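Local atomic coordinates of dipeptide Epimerase (Enterococcus faecalis V583, PDB entry 3JVA), a protein that belongs to the mandelate racemase/muconate lactonizing enzyme family of the enolase superfamily and binds a magnesium ion. Residues 115-119 and 344-350. Residues are numbered along the deposited sequence; the frame is centred on the assembly and turned at random.
Sequences QLPLY and LGEAAGL
Tyr-119 and Pro-117 pack against the loop of residues 344-350, which joins strand 341-343 to strand 352-353. Leu-344 CD1 lies obliquely to the Tyr-119 ring, 3.8 Å from CD2, while the carbonyl oxygen of Gly-345 meets the ring edge in plane, 3.5 Å from CE2. The Tyr-119 side chain is set between backbone N and carbonyl carbon (chi1 68°), which carries its hydroxyl out to Glu-346: OH and OE2 are 2.6 Å apart, with ring and carboxylate planes 67° from each other. Glu-346 reaches this point through a chain bent at chi2 (-63°), and its OE1 is hydrogen-bonded to a glycerol.

Beside the tyrosine, Pro-117 turns its ring onto a row of carbonyls, CG standing 3.5 Å from Glu-346 O and CB touching Ala-347 O; its CA makes a CH-O contact with the latter. Two backbone bonds flank the proline and form a single beta bridge with Gly-349: Gly-349 N donates to Leu-116 O over 2.8 Å, and Leu-118 N donates to Gly-349 O (3.0 Å). Beyond them Leu-118 and Leu-350 run side by side, CD2 to CD2 at 3.6 Å; Leu-118 also packs on Tyr-107 of helix 96-114 and His-306 of helix 298-310, and Leu-350 on Ile-104.

Gln-115, with positive phi, is the C-prime residue of the Schellman motif that ends helix 96-114. The contact thus joins this helix end to the loop after strand 341-343, which pairs antiparallel with 128-134 in the barrel sheet of an enolase-type fold. Directional bonds fix the backbones at Gly-349, whereas apolar packing and carbonyl contacts seat the rings, leaving the buried Gly-345 O with no hydrogen-bond partner.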
ATOM      1  N   GLN B 115      24.509 -42.413  17.296  1.00 23.78           N
ATOM      2  CA  GLN B 115      23.922 -43.757  17.307  1.00 25.52           C
ATOM      3  C   GLN B 115      22.399 -43.638  17.381  1.00 25.58           C
ATOM      4  O   GLN B 115      21.736 -44.233  18.237  1.00 23.55           O
ATOM      5  CB  GLN B 115      24.478 -44.581  18.477  1.00 28.62           C
ATOM      6  CG  GLN B 115      26.003 -44.715  18.432  1.00 29.79           C
ATOM      7  CD  GLN B 115      26.555 -45.785  19.367  1.00 34.15           C
ATOM      8  OE1 GLN B 115      27.773 -45.913  19.531  1.00 35.73           O
ATOM      9  NE2 GLN B 115      25.668 -46.561  19.972  1.00 34.05           N
ATOM     10  N   LEU B 116      21.863 -42.851  16.456  1.00 24.22           N
ATOM     11  CA  LEU B 116      20.430 -42.602  16.363  1.00 23.86           C
ATOM     12  C   LEU B 116      20.006 -42.525  14.906  1.00 22.96           C
ATOM     13  O   LEU B 116      20.775 -42.076  14.049  1.00 21.53           O
ATOM     14  CB  LEU B 116      20.079 -41.264  17.019  1.00 26.88           C
ATOM     15  CG  LEU B 116      20.280 -41.072  18.521  1.00 28.74           C
ATOM     16  CD1 LEU B 116      20.145 -39.603  18.864  1.00 30.33           C
ATOM     17  CD2 LEU B 116      19.264 -41.896  19.276  1.00 31.54           C
ATOM     18  N   PRO B 117      18.781 -42.983  14.601  1.00 21.56           N
ATOM     19  CA  PRO B 117      18.300 -42.917  13.220  1.00 21.61           C
ATOM     20  C   PRO B 117      18.190 -41.419  12.952  1.00 20.43           C
ATOM     21  O   PRO B 117      17.898 -40.649  13.867  1.00 21.10           O
ATOM     22  CB  PRO B 117      16.923 -43.576  13.296  1.00 23.60           C
ATOM     23  CG  PRO B 117      17.057 -44.523  14.443  1.00 24.83           C
ATOM     24  CD  PRO B 117      17.830 -43.714  15.454  1.00 23.70           C
ATOM     25  N   LEU B 118      18.401 -41.004  11.713  1.00 19.70           N
ATOM     26  CA  LEU B 118      18.358 -39.585  11.394  1.00 20.70           C
ATOM     27  C   LEU B 118      17.079 -38.849  11.784  1.00 20.24           C
ATOM     28  O   LEU B 118      17.142 -37.720  12.268  1.00 18.76           O
ATOM     29  CB  LEU B 118      18.637 -39.371   9.902  1.00 20.42           C
ATOM     30  CG  LEU B 118      18.695 -37.917   9.415  1.00 19.61           C
ATOM     31  CD1 LEU B 118      19.704 -37.109  10.245  1.00 20.87           C
ATOM     32  CD2 LEU B 118      19.086 -37.910   7.945  1.00 21.21           C
ATOM     33  N   TYR B 119      15.919 -39.470  11.585  1.00 20.46           N
ATOM     34  CA  TYR B 119      14.671 -38.791  11.922  1.00 22.58           C
ATOM     35  C   TYR B 119      14.597 -38.335  13.376  1.00 22.58           C
ATOM     36  O   TYR B 119      13.858 -37.409  13.697  1.00 22.76           O
ATOM     37  CB  TYR B 119      13.462 -39.671  11.572  1.00 23.01           C
ATOM     38  CG  TYR B 119      13.296 -40.912  12.418  1.00 23.46           C
ATOM     39  CD1 TYR B 119      12.771 -40.836  13.706  1.00 24.54           C
ATOM     40  CD2 TYR B 119      13.660 -42.162  11.927  1.00 23.97           C
ATOM     41  CE1 TYR B 119      12.610 -41.982  14.487  1.00 28.05           C
ATOM     42  CE2 TYR B 119      13.506 -43.312  12.700  1.00 28.11           C
ATOM     43  CZ  TYR B 119      12.981 -43.213  13.977  1.00 28.73           C
ATOM     44  OH  TYR B 119      12.827 -44.346  14.746  1.00 33.14           O
ATOM     45  N   LEU B 344      11.261 -46.322   8.466  1.00 29.00           N
ATOM     46  CA  LEU B 344      12.689 -46.040   8.589  1.00 31.67           C
ATOM     47  C   LEU B 344      13.583 -46.934   9.451  1.00 33.95           C
ATOM     48  O   LEU B 344      14.795 -46.992   9.227  1.00 36.75           O
ATOM     49  CB  LEU B 344      12.856 -44.570   8.986  1.00 30.19           C
ATOM     50  CG  LEU B 344      12.143 -43.666   7.968  1.00 31.34           C
ATOM     51  CD1 LEU B 344      12.232 -42.215   8.385  1.00 31.62           C
ATOM     52  CD2 LEU B 344      12.764 -43.874   6.595  1.00 29.40           C
ATOM     53  N   GLY B 345      13.013 -47.627  10.426  1.00 35.50           N
ATOM     54  CA  GLY B 345      13.832 -48.504  11.247  1.00 34.56           C
ATOM     55  C   GLY B 345      14.709 -47.802  12.267  1.00 34.04           C
ATOM     56  O   GLY B 345      14.696 -46.575  12.377  1.00 34.40           O
ATOM     57  N   GLU B 346      15.488 -48.587  13.005  1.00 31.70           N
ATOM     58  CA  GLU B 346      16.353 -48.047  14.045  1.00 30.91           C
ATOM     59  C   GLU B 346      17.842 -47.959  13.726  1.00 27.90           C
ATOM     60  O   GLU B 346      18.635 -47.620  14.601  1.00 26.37           O
ATOM     61  CB  GLU B 346      16.159 -48.846  15.338  1.00 32.77           C
ATOM     62  CG  GLU B 346      14.817 -48.606  16.000  1.00 37.73           C
ATOM     63  CD  GLU B 346      14.642 -47.164  16.436  1.00 41.13           C
ATOM     64  OE1 GLU B 346      15.383 -46.723  17.339  1.00 40.41           O
ATOM     65  OE2 GLU B 346      13.768 -46.470  15.870  1.00 43.72           O
ATOM     66  N   ALA B 347      18.226 -48.265  12.489  1.00 26.66           N
ATOM     67  CA  ALA B 347      19.632 -48.186  12.104  1.00 25.84           C
ATOM     68  C   ALA B 347      20.069 -46.728  12.245  1.00 24.50           C
ATOM     69  O   ALA B 347      19.292 -45.821  11.958  1.00 25.18           O
ATOM     70  CB  ALA B 347      19.809 -48.653  10.660  1.00 25.91           C
ATOM     71  N   ALA B 348      21.301 -46.499  12.686  1.00 23.28           N
ATOM     72  CA  ALA B 348      21.789 -45.132  12.863  1.00 22.29           C
ATOM     73  C   ALA B 348      21.918 -44.377  11.545  1.00 21.34           C
ATOM     74  O   ALA B 348      22.222 -44.962  10.498  1.00 22.46           O
ATOM     75  CB  ALA B 348      23.134 -45.143  13.592  1.00 22.81           C
ATOM     76  N   GLY B 349      21.688 -43.069  11.605  1.00 21.29           N
ATOM     77  CA  GLY B 349      21.787 -42.243  10.416  1.00 21.03           C
ATOM     78  C   GLY B 349      20.780 -42.646   9.352  1.00 21.28           C
ATOM     79  O   GLY B 349      19.599 -42.829   9.646  1.00 21.59           O
ATOM     80  N   LEU B 350      21.252 -42.789   8.117  1.00 21.05           N
ATOM     81  CA  LEU B 350      20.395 -43.173   7.001  1.00 22.12           C
ATOM     82  C   LEU B 350      20.197 -44.682   6.906  1.00 23.17           C
ATOM     83  O   LEU B 350      19.349 -45.148   6.147  1.00 23.40           O
ATOM     84  CB  LEU B 350      20.990 -42.675   5.684  1.00 20.03           C
ATOM     85  CG  LEU B 350      21.187 -41.166   5.531  1.00 20.80           C
ATOM     86  CD1 LEU B 350      21.971 -40.889   4.262  1.00 21.77           C
ATOM     87  CD2 LEU B 350      19.832 -40.468   5.500  1.00 21.89           C
TER